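Long-range contact in 3,6-diketocamphane 1,6-monooxygenase (Pseudomonas putida, PDB 4UWM), which catalyses the FMNH2- and oxygen-dependent Baeyer-Villiger conversion of a diketocamphane to a lactone during degradation of (-)-camphor: residues Leu105-Gly110 against Ile198-Phe203. Numbering follows the deposited sequence. Where two conformers were deposited one is given.
Sequences LGIGAG and IAVTGF. With FMN (flavin mononucleotide), chain C.
Strand 105-108 holds Ala199 through both its backbone N and its backbone O. Ala199 N donates to Leu105 O at 2.7 Å, a nearly straight bond whose donor is tilted 33° out of the carbonyl plane. Its O in turn accepts a hydrogen bond from Ile107 N at 3.0 Å, with the donor almost in line with the carbonyl. Both acceptors also receive a CA-H...O contact, from Ile198 CA and Gly106 CA respectively. This is parallel pairing, with Leu105 opposite Ile198 and Gly106 opposite Ala199.

Ile107, Ile198 and Val200 form an apolar cluster beside these bonds. Ile107 CG1 sits between its backbone N and carbonyl carbon (chi1 66°), a rotation that brings it alongside Val200 CG1 at 3.8 Å and near Ile198 CG2, while Leu105 CD2 runs beside Ile198 CG1. Helix 139-155 backs this layer through Leu147 and Trp154.

Farther along, direct pairing gives way to a water that donates to Ile107 O and accepts from Thr201 N at 2.7 Å. The strands, whose segment axes make a 45° angle, diverge here, and FMN lies beside the next residues of strand 198-202. Thr201 O accepts a hydrogen bond from FMN O4' at 2.9 Å; Thr201 OG1 lies 2.6 Å from FMN O2', although the acceptor of its proton is not settled. Phe203 N makes weak bonds to FMN O5' and FMN O2P.

The two neighbouring strands belong to the TIM barrel of the bacterial luciferase family. Direct backbone bonds join them where they pair; where they part, the water links Ile107 O to Thr201 N. Thr201, near the C-terminal end of strand 198-202, meets the ribityl chain, and Phe203 just beyond it reaches the phosphate through a weak bond.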
loop_
_atom_site.group_PDB
_atom_site.type_symbol
_atom_site.label_atom_id
_atom_site.label_comp_id
_atom_site.label_asym_id
_atom_site.label_seq_id
_atom_site.Cartn_x
_atom_site.Cartn_y
_atom_site.Cartn_z
ATOM N N LEU A 105 -15.067 -0.760 -1.527
ATOM C CA LEU A 105 -14.184 -1.294 -2.556
ATOM C C LEU A 105 -14.720 -1.142 -3.972
ATOM O O LEU A 105 -15.715 -1.779 -4.358
ATOM C CB LEU A 105 -13.889 -2.784 -2.253
ATOM C CG LEU A 105 -13.196 -3.621 -3.329
ATOM C CD1 LEU A 105 -11.746 -3.162 -3.533
ATOM C CD2 LEU A 105 -13.250 -5.109 -2.934
ATOM N N GLY A 106 -14.025 -0.340 -4.778
ATOM C CA GLY A 106 -14.301 -0.308 -6.208
ATOM C C GLY A 106 -13.490 -1.373 -6.908
ATOM O O GLY A 106 -12.290 -1.499 -6.657
ATOM N N ILE A 107 -14.139 -2.144 -7.787
ATOM C CA ILE A 107 -13.415 -3.122 -8.634
ATOM C C ILE A 107 -13.607 -2.828 -10.108
ATOM O O ILE A 107 -14.616 -2.255 -10.488
ATOM C CB ILE A 107 -13.849 -4.577 -8.340
ATOM C CG1 ILE A 107 -15.323 -4.805 -8.754
ATOM C CG2 ILE A 107 -13.615 -4.901 -6.874
ATOM C CD1 ILE A 107 -15.743 -6.270 -8.768
ATOM N N GLY A 108 -12.636 -3.182 -10.943
ATOM C CA GLY A 108 -12.798 -3.012 -12.375
ATOM C C GLY A 108 -11.786 -3.799 -13.158
ATOM O O GLY A 108 -10.898 -4.419 -12.576
ATOM N N ALA A 109 -11.918 -3.754 -14.483
ATOM C CA ALA A 109 -11.085 -4.510 -15.419
ATOM C C ALA A 109 -9.875 -3.732 -15.864
ATOM O O ALA A 109 -8.833 -4.315 -16.137
ATOM C CB ALA A 109 -11.904 -4.899 -16.654
ATOM N N GLY A 110 -10.034 -2.414 -15.992
ATOM C CA GLY A 110 -8.992 -1.552 -16.563
ATOM C C GLY A 110 -9.253 -1.253 -18.042
ATOM O O GLY A 110 -9.393 -2.168 -18.856
ATOM N N ILE A 198 -19.152 -3.266 -2.282
ATOM C CA ILE A 198 -18.402 -3.268 -3.539
ATOM C C ILE A 198 -19.074 -2.318 -4.528
ATOM O O ILE A 198 -20.307 -2.305 -4.632
ATOM C CB ILE A 198 -18.268 -4.704 -4.106
ATOM C CG1 ILE A 198 -17.351 -5.526 -3.191
ATOM C CG2 ILE A 198 -17.801 -4.724 -5.548
ATOM C CD1 ILE A 198 -17.238 -6.986 -3.570
ATOM N N ALA A 199 -18.261 -1.497 -5.206
ATOM C CA ALA A 199 -18.733 -0.555 -6.214
ATOM C C ALA A 199 -18.135 -0.833 -7.576
ATOM O O ALA A 199 -17.054 -1.412 -7.682
ATOM C CB ALA A 199 -18.439 0.871 -5.765
ATOM N N VAL A 200 -18.866 -0.463 -8.631
ATOM C CA VAL A 200 -18.329 -0.527 -9.992
ATOM C C VAL A 200 -18.719 0.762 -10.719
ATOM O O VAL A 200 -19.714 1.395 -10.385
ATOM C CB VAL A 200 -18.790 -1.767 -10.803
ATOM C CG1 VAL A 200 -18.459 -3.069 -10.083
ATOM C CG2 VAL A 200 -20.271 -1.696 -11.145
ATOM N N THR A 201 -17.893 1.176 -11.678
ATOM C CA THR A 201 -18.146 2.395 -12.440
ATOM C C THR A 201 -18.617 2.025 -13.830
ATOM O O THR A 201 -18.105 1.087 -14.428
ATOM C CB THR A 201 -16.892 3.298 -12.580
ATOM O OG1 THR A 201 -15.842 2.567 -13.216
ATOM C CG2 THR A 201 -16.413 3.794 -11.232
ATOM N N GLY A 202 -19.606 2.763 -14.329
ATOM C CA GLY A 202 -20.061 2.612 -15.714
ATOM C C GLY A 202 -19.839 3.888 -16.525
ATOM O O GLY A 202 -19.954 5.008 -15.995
ATOM N N PHE A 203 -19.478 3.726 -17.799
ATOM C CA PHE A 203 -19.412 4.887 -18.686
ATOM C C PHE A 203 -20.299 4.773 -19.917
ATOM O O PHE A 203 -20.983 5.746 -20.251
ATOM C CB PHE A 203 -17.986 5.301 -19.084
ATOM C CG PHE A 203 -17.945 6.559 -19.926
ATOM C CD1 PHE A 203 -18.231 7.806 -19.359
ATOM C CD2 PHE A 203 -17.656 6.498 -21.292
ATOM C CE1 PHE A 203 -18.211 8.961 -20.134
ATOM C CE2 PHE A 203 -17.638 7.650 -22.068
ATOM C CZ PHE A 203 -17.918 8.881 -21.489
HETATM N N1 FMN C . -13.202 3.774 -14.146
HETATM C C2 FMN C . -12.993 3.623 -12.806
HETATM O O2 FMN C . -12.962 2.474 -12.315
HETATM N N3 FMN C . -12.823 4.667 -11.974
HETATM C C4 FMN C . -12.846 5.934 -12.405
HETATM O O4 FMN C . -12.684 6.865 -11.589
HETATM C C4A FMN C . -13.064 6.196 -13.856
HETATM N N5 FMN C . -13.094 7.447 -14.370
HETATM C C5A FMN C . -13.295 7.666 -15.694
HETATM C C6 FMN C . -13.324 8.972 -16.189
HETATM C C7 FMN C . -13.529 9.216 -17.547
HETATM C C7M FMN C . -13.557 10.634 -18.062
HETATM C C8 FMN C . -13.719 8.061 -18.473
HETATM C C8M FMN C . -13.943 8.264 -19.947
HETATM C C9 FMN C . -13.691 6.759 -17.982
HETATM C C9A FMN C . -13.488 6.509 -16.627
HETATM N N10 FMN C . -13.465 5.183 -16.119
HETATM C C10 FMN C . -13.247 5.002 -14.728
HETATM C "C1'" FMN C . -13.633 4.029 -17.023
HETATM C "C2'" FMN C . -15.070 3.530 -17.045
HETATM O "O2'" FMN C . -15.516 3.401 -15.696
HETATM C "C3'" FMN C . -15.165 2.179 -17.748
HETATM O "O3'" FMN C . -15.477 2.406 -19.130
HETATM C "C4'" FMN C . -16.215 1.288 -17.079
HETATM O "O4'" FMN C . -15.677 0.699 -15.887
HETATM C "C5'" FMN C . -16.758 0.198 -17.995
HETATM O "O5'" FMN C . -17.955 0.732 -18.546
HETATM P P FMN C . -19.057 -0.143 -19.310
HETATM O O1P FMN C . -19.152 -1.464 -18.615
HETATM O O2P FMN C . -20.260 0.731 -19.113
HETATM O O3P FMN C . -18.529 -0.207 -20.715
HETATM O O HOH W 1 -15.535 -0.131 -12.057
#